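Local coordinates for AAEL008620-PA odorant-binding protein (Aedes aegypti, PDB 5V13) that specifically binds juvenile hormone in the mosquito hemolymph as a secreted member of the odorant-binding protein family, at residues 171-176 with 193-198; 200-205 with 212-217. One frame throughout, in Å; residues are numbered along the deposited sequence.

Interaction 1: 171-176 with 193-198; sequences DFCEKR and LDCVFR
The sulfur of C195 meets several groups: C173 SG is bonded to C195 SG at 2.1 Å, the ring of F172 touches it, and R176, one turn along helix 169-177 from C173, skirts it at the rim. This is an interhelical disulfide, of the kind that staples the largely helical odorant-binding protein fold. It ties helix 169-177 to helix 190-199, whose short segments run nearly antiparallel at 154° with their axes 9.0 Å apart. The two cysteines reach the bridge differently: C173 keeps SG beside its own backbone N (chi1 -66°), whereas C195 swings SG anti to N. With a chi3 of -74° the disulfide is left-handed.

Apolar groups pack around this covalent link. F172 CD2 comes within 3.9 Å of C195 SG in an oblique sulfur-aromatic contact, and on V196 the CG2 branch lies 3.7 Å from C173 CB. R176 adds its aliphatic part, CD standing 4.3 Å from C195 SG. E174, which points away from helix 190-199, accepts from the backbone N of W181 and pairs with K180 of the third subunit, so this helix also meets another subunit.

One turn of helix 190-199 carries its own clasp, a salt bridge in which R198 NE donates to D194 OD1 at 3.1 Å, in the guanidinium plane but tilted out of the carboxylate plane on its syn side.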
loop_
_atom_site.group_PDB
_atom_site.type_symbol
_atom_site.label_atom_id
_atom_site.label_comp_id
_atom_site.label_asym_id
_atom_site.label_seq_id
_atom_site.Cartn_x
_atom_site.Cartn_y
_atom_site.Cartn_z
ATOM N N ASP B 171 6.971 -7.809 -10.964
ATOM C CA ASP B 171 6.800 -6.377 -10.704
ATOM C C ASP B 171 7.494 -5.960 -9.414
ATOM O O ASP B 171 8.159 -4.915 -9.360
ATOM C CB ASP B 171 5.310 -6.028 -10.625
ATOM C CG ASP B 171 5.068 -4.543 -10.319
ATOM O OD1 ASP B 171 5.295 -3.709 -11.217
ATOM O OD2 ASP B 171 4.657 -4.205 -9.188
ATOM N N PHE B 172 7.295 -6.739 -8.347
ATOM C CA PHE B 172 7.963 -6.460 -7.078
ATOM C C PHE B 172 9.477 -6.437 -7.250
ATOM O O PHE B 172 10.164 -5.542 -6.740
ATOM C CB PHE B 172 7.540 -7.515 -6.049
ATOM C CG PHE B 172 8.312 -7.462 -4.777
ATOM C CD1 PHE B 172 7.925 -6.603 -3.752
ATOM C CD2 PHE B 172 9.424 -8.271 -4.589
ATOM C CE1 PHE B 172 8.654 -6.545 -2.575
ATOM C CE2 PHE B 172 10.146 -8.218 -3.413
ATOM C CZ PHE B 172 9.756 -7.347 -2.405
ATOM N N CYS B 173 10.017 -7.419 -7.972
ATOM C CA CYS B 173 11.466 -7.516 -8.114
ATOM C C CYS B 173 12.017 -6.427 -9.025
ATOM O O CYS B 173 13.120 -5.921 -8.784
ATOM C CB CYS B 173 11.842 -8.897 -8.626
ATOM S SG CYS B 173 11.440 -10.151 -7.406
ATOM N N GLU B 174 11.269 -6.062 -10.077
ATOM C CA GLU B 174 11.671 -4.954 -10.945
ATOM C C GLU B 174 11.839 -3.658 -10.155
ATOM O O GLU B 174 12.820 -2.926 -10.335
ATOM C CB GLU B 174 10.637 -4.749 -12.052
ATOM C CG GLU B 174 10.661 -5.778 -13.161
ATOM C CD GLU B 174 9.632 -5.471 -14.244
ATOM O OE1 GLU B 174 8.423 -5.482 -13.935
ATOM O OE2 GLU B 174 10.031 -5.198 -15.395
ATOM N N LYS B 175 10.862 -3.335 -9.311
ATOM C CA LYS B 175 10.944 -2.129 -8.495
ATOM C C LYS B 175 12.111 -2.194 -7.517
ATOM O O LYS B 175 12.880 -1.229 -7.379
ATOM C CB LYS B 175 9.619 -1.921 -7.748
ATOM C CG LYS B 175 8.488 -1.417 -8.653
ATOM C CD LYS B 175 7.118 -1.613 -8.010
ATOM C CE LYS B 175 6.886 -0.669 -6.836
ATOM N NZ LYS B 175 5.593 -0.976 -6.129
ATOM N N ARG B 176 12.255 -3.328 -6.819
ATOM C CA ARG B 176 13.269 -3.453 -5.772
ATOM C C ARG B 176 14.675 -3.284 -6.322
ATOM O O ARG B 176 15.560 -2.770 -5.624
ATOM C CB ARG B 176 13.127 -4.820 -5.084
ATOM C CG ARG B 176 14.186 -5.137 -4.030
ATOM C CD ARG B 176 13.874 -6.472 -3.356
ATOM N NE ARG B 176 14.823 -6.800 -2.296
ATOM C CZ ARG B 176 14.666 -6.465 -1.018
ATOM N NH1 ARG B 176 13.597 -5.781 -0.629
ATOM N NH2 ARG B 176 15.581 -6.820 -0.125
ATOM N N LEU B 193 17.294 -11.376 -10.955
ATOM C CA LEU B 193 17.078 -12.819 -11.097
ATOM C C LEU B 193 16.959 -13.494 -9.736
ATOM O O LEU B 193 16.079 -14.340 -9.522
ATOM C CB LEU B 193 18.213 -13.448 -11.911
ATOM C CG LEU B 193 18.303 -12.967 -13.364
ATOM C CD1 LEU B 193 19.595 -13.440 -14.035
ATOM C CD2 LEU B 193 17.067 -13.413 -14.152
ATOM N N ASP B 194 17.846 -13.145 -8.806
ATOM C CA ASP B 194 17.797 -13.748 -7.478
ATOM C C ASP B 194 16.466 -13.461 -6.794
ATOM O O ASP B 194 15.856 -14.361 -6.196
ATOM C CB ASP B 194 18.966 -13.237 -6.634
ATOM C CG ASP B 194 19.115 -13.988 -5.326
ATOM O OD1 ASP B 194 19.370 -15.209 -5.366
ATOM O OD2 ASP B 194 18.973 -13.354 -4.260
ATOM N N CYS B 195 15.991 -12.214 -6.891
ATOM C CA CYS B 195 14.703 -11.852 -6.300
ATOM C C CYS B 195 13.571 -12.687 -6.888
ATOM O O CYS B 195 12.724 -13.209 -6.152
ATOM C CB CYS B 195 14.431 -10.357 -6.506
ATOM S SG CYS B 195 12.800 -9.760 -5.893
ATOM N N VAL B 196 13.541 -12.825 -8.218
ATOM C CA VAL B 196 12.443 -13.539 -8.867
ATOM C C VAL B 196 12.485 -15.017 -8.505
ATOM O O VAL B 196 11.472 -15.608 -8.115
ATOM C CB VAL B 196 12.490 -13.347 -10.393
ATOM C CG1 VAL B 196 11.449 -14.254 -11.066
ATOM C CG2 VAL B 196 12.225 -11.898 -10.766
ATOM N N PHE B 197 13.658 -15.636 -8.636
ATOM C CA PHE B 197 13.776 -17.072 -8.396
ATOM C C PHE B 197 13.478 -17.424 -6.944
ATOM O O PHE B 197 12.882 -18.470 -6.665
ATOM C CB PHE B 197 15.168 -17.552 -8.787
ATOM C CG PHE B 197 15.409 -17.591 -10.282
ATOM C CD1 PHE B 197 14.353 -17.478 -11.181
ATOM C CD2 PHE B 197 16.687 -17.731 -10.780
ATOM C CE1 PHE B 197 14.572 -17.529 -12.552
ATOM C CE2 PHE B 197 16.918 -17.774 -12.158
ATOM C CZ PHE B 197 15.857 -17.667 -13.038
ATOM N N ARG B 198 13.879 -16.568 -6.002
ATOM C CA ARG B 198 13.538 -16.823 -4.604
ATOM C C ARG B 198 12.056 -16.609 -4.335
ATOM O O ARG B 198 11.478 -17.310 -3.497
ATOM C CB ARG B 198 14.375 -15.945 -3.668
ATOM C CG ARG B 198 15.826 -16.371 -3.609
ATOM C CD ARG B 198 16.661 -15.513 -2.672
ATOM N NE ARG B 198 18.055 -15.966 -2.667
ATOM C CZ ARG B 198 18.583 -16.734 -1.717
ATOM N NH1 ARG B 198 17.849 -17.113 -0.670
ATOM N NH2 ARG B 198 19.854 -17.100 -1.795
#

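Interaction 2: 200-205 with 212-217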
loop_
_atom_site.group_PDB
_atom_site.type_symbol
_atom_site.label_atom_id
_atom_site.label_comp_id
_atom_site.label_asym_id
_atom_site.label_seq_id
_atom_site.Cartn_x
_atom_site.Cartn_y
_atom_site.Cartn_z
ATOM N N PHE B 200 9.700 -17.242 -6.582
ATOM C CA PHE B 200 9.131 -18.455 -7.163
ATOM C C PHE B 200 9.490 -19.710 -6.365
ATOM O O PHE B 200 8.943 -20.783 -6.650
ATOM C CB PHE B 200 9.621 -18.639 -8.617
ATOM C CG PHE B 200 9.036 -17.647 -9.623
ATOM C CD1 PHE B 200 8.175 -16.632 -9.222
ATOM C CD2 PHE B 200 9.352 -17.756 -10.985
ATOM C CE1 PHE B 200 7.635 -15.725 -10.155
ATOM C CE2 PHE B 200 8.825 -16.856 -11.931
ATOM C CZ PHE B 200 7.965 -15.839 -11.516
ATOM N N ARG B 201 10.413 -19.601 -5.403
ATOM C CA ARG B 201 11.017 -20.753 -4.716
ATOM C C ARG B 201 11.728 -21.700 -5.684
ATOM O O ARG B 201 11.882 -22.897 -5.399
ATOM C CB ARG B 201 9.989 -21.515 -3.867
ATOM C CG ARG B 201 9.717 -20.893 -2.477
ATOM C CD ARG B 201 8.989 -19.529 -2.568
ATOM N NE ARG B 201 8.567 -19.017 -1.252
ATOM C CZ ARG B 201 7.940 -17.854 -1.055
ATOM N NH1 ARG B 201 7.641 -17.056 -2.088
ATOM N NH2 ARG B 201 7.600 -17.488 0.180
ATOM N N TRP B 202 12.186 -21.176 -6.830
ATOM C CA TRP B 202 13.134 -21.920 -7.660
ATOM C C TRP B 202 14.509 -21.978 -7.001
ATOM O O TRP B 202 15.253 -22.947 -7.191
ATOM C CB TRP B 202 13.265 -21.288 -9.049
ATOM C CG TRP B 202 12.074 -21.418 -9.931
ATOM C CD1 TRP B 202 10.850 -21.900 -9.591
ATOM C CD2 TRP B 202 12.001 -21.080 -11.325
ATOM N NE1 TRP B 202 10.010 -21.864 -10.674
ATOM C CE2 TRP B 202 10.693 -21.376 -11.755
ATOM C CE3 TRP B 202 12.912 -20.551 -12.245
ATOM C CZ2 TRP B 202 10.270 -21.163 -13.065
ATOM C CZ3 TRP B 202 12.488 -20.338 -13.558
ATOM C CH2 TRP B 202 11.183 -20.651 -13.954
ATOM N N ILE B 203 14.861 -20.945 -6.244
ATOM C CA ILE B 203 16.031 -20.940 -5.370
ATOM C C ILE B 203 15.521 -20.850 -3.940
ATOM O O ILE B 203 14.709 -19.973 -3.624
ATOM C CB ILE B 203 16.983 -19.777 -5.694
ATOM C CG1 ILE B 203 17.640 -20.007 -7.056
ATOM C CG2 ILE B 203 18.050 -19.620 -4.584
ATOM C CD1 ILE B 203 18.581 -18.889 -7.489
ATOM N N THR B 204 15.974 -21.770 -3.088
ATOM C CA THR B 204 15.432 -21.850 -1.744
ATOM C C THR B 204 16.027 -20.758 -0.873
ATOM O O THR B 204 16.984 -20.068 -1.249
ATOM C CB THR B 204 15.719 -23.216 -1.124
ATOM O OG1 THR B 204 17.114 -23.305 -0.819
ATOM C CG2 THR B 204 15.352 -24.335 -2.092
ATOM N N GLU B 205 15.449 -20.604 0.319
ATOM C CA GLU B 205 15.969 -19.604 1.238
ATOM C C GLU B 205 17.438 -19.855 1.558
ATOM O O GLU B 205 18.190 -18.901 1.791
ATOM C CB GLU B 205 15.131 -19.582 2.514
ATOM C CG GLU B 205 15.563 -18.516 3.517
ATOM C CD GLU B 205 14.508 -18.258 4.583
ATOM O OE1 GLU B 205 13.332 -18.617 4.335
ATOM O OE2 GLU B 205 14.861 -17.703 5.657
ATOM N N ASN B 212 12.308 -29.568 -8.311
ATOM C CA ASN B 212 10.910 -29.994 -8.353
ATOM C C ASN B 212 9.984 -28.813 -8.615
ATOM O O ASN B 212 8.984 -28.947 -9.329
ATOM C CB ASN B 212 10.511 -30.684 -7.049
ATOM C CG ASN B 212 11.097 -32.076 -6.906
ATOM O OD1 ASN B 212 11.560 -32.681 -7.874
ATOM N ND2 ASN B 212 11.065 -32.599 -5.685
ATOM N N GLU B 213 10.293 -27.650 -8.035
ATOM C CA GLU B 213 9.486 -26.451 -8.283
ATOM C C GLU B 213 9.632 -25.972 -9.724
ATOM O O GLU B 213 8.637 -25.608 -10.369
ATOM C CB GLU B 213 9.881 -25.338 -7.310
ATOM C CG GLU B 213 8.898 -24.161 -7.243
ATOM C CD GLU B 213 7.581 -24.520 -6.541
ATOM O OE1 GLU B 213 7.540 -25.531 -5.806
ATOM O OE2 GLU B 213 6.586 -23.789 -6.724
ATOM N N ILE B 214 10.866 -25.953 -10.241
ATOM C CA ILE B 214 11.092 -25.567 -11.634
ATOM C C ILE B 214 10.343 -26.503 -12.573
ATOM O O ILE B 214 9.636 -26.056 -13.486
ATOM C CB ILE B 214 12.600 -25.544 -11.955
ATOM C CG1 ILE B 214 13.327 -24.533 -11.062
ATOM C CG2 ILE B 214 12.813 -25.216 -13.439
ATOM C CD1 ILE B 214 14.857 -24.715 -11.001
ATOM N N ARG B 215 10.507 -27.820 -12.385
ATOM C CA ARG B 215 9.808 -28.769 -13.249
ATOM C C ARG B 215 8.292 -28.569 -13.178
ATOM O O ARG B 215 7.612 -28.553 -14.208
ATOM C CB ARG B 215 10.188 -30.206 -12.879
ATOM C CG ARG B 215 9.500 -31.262 -13.744
ATOM C CD ARG B 215 10.018 -32.659 -13.429
ATOM N NE ARG B 215 9.782 -33.016 -12.033
ATOM C CZ ARG B 215 10.737 -33.128 -11.111
ATOM N NH1 ARG B 215 12.009 -32.927 -11.435
ATOM N NH2 ARG B 215 10.416 -33.452 -9.864
ATOM N N ARG B 216 7.757 -28.395 -11.970
ATOM C CA ARG B 216 6.327 -28.152 -11.793
ATOM C C ARG B 216 5.853 -26.949 -12.611
ATOM O O ARG B 216 4.835 -27.018 -13.308
ATOM C CB ARG B 216 6.054 -27.964 -10.298
ATOM C CG ARG B 216 4.682 -27.484 -9.887
ATOM C CD ARG B 216 4.660 -27.319 -8.359
ATOM N NE ARG B 216 3.958 -26.115 -7.917
ATOM C CZ ARG B 216 2.816 -26.119 -7.235
ATOM N NH1 ARG B 216 2.242 -27.269 -6.900
ATOM N NH2 ARG B 216 2.249 -24.973 -6.878
ATOM N N ASP B 217 6.599 -25.842 -12.561
ATOM C CA ASP B 217 6.190 -24.649 -13.301
ATOM C C ASP B 217 6.365 -24.833 -14.802
ATOM O O ASP B 217 5.550 -24.334 -15.588
ATOM C CB ASP B 217 6.967 -23.434 -12.802
ATOM C CG ASP B 217 6.487 -22.970 -11.443
ATOM O OD1 ASP B 217 5.380 -23.401 -11.044
ATOM O OD2 ASP B 217 7.190 -22.169 -10.790
#
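The indole of W202 is sandwiched: F200 CD2 stands over one face, near the rim, and I214 CG1 covers the opposite face. The isoleucine contact is a CH-pi interaction, with CG1 3.8 Å from the centroid of the five-membered ring and only 20° off its normal. At the edge, W202 NE1 donates to D217 OD2 over 2.8 Å, a fairly straight bond (164°) lying close to the indole plane. It reaches the anti side of the carboxylate, which is turned 42° from the ring. E213 CG touches another part of the same edge, 3.8 Å from W202 CD1. Clamped on both faces and tethered through its one N-H, the indole has its rotation well defined. A buried tryptophan thus closes an inter-helix loop against the next helix of this largely helical PBP/GOBP-family protein, a carboxylate meeting its indole N-H.

E213 fills the angle between the helix and the incoming chain. Its CG, anti to the backbone N, lies 3.4 Å from F200 O; the bend at chi2 then turns the carboxylate toward two arginines, R35 and R261. R261 NH1 alone meets F200 O, E213 OE2 and D217 OD2, and its charge would be expected to stabilise the ionised forms of both acids.

R201, with positive phi, is the first residue to leave helical geometry after helix 190-199, and the chain goes on as the loop to helix 211-220. The R201 side chain leads away to E27 and Y31 on helix 26-38, pairing with the acid and making a cation-pi contact with the tyrosine. L246 of helix 239-247 and V257 of helix 251-264 pack against W202, placing the indole where the loop, helix 211-220 and these two helices come together.

The two contacts come in series along the chain, their centres about 14 Å apart, and helix 190-199 connects them. Interaction 1 staples this helix to helix 169-177; interaction 2 seats the loop that follows it against helix 211-220. They touch directly: F197 O accepts a probable hydrogen bond from I203 N, R198 NH1 probably bonds E205 O, and the F197 and W202 rings meet with planes at about 30°. Covalent and noncovalent fastening thus succeed each other along three consecutive helices. Neither contact contains a pocket residue; the R201 side chain is about 14 Å from the bound hormone, and R201 and E213 reach helix 26-38, which supplies Y33 and L37.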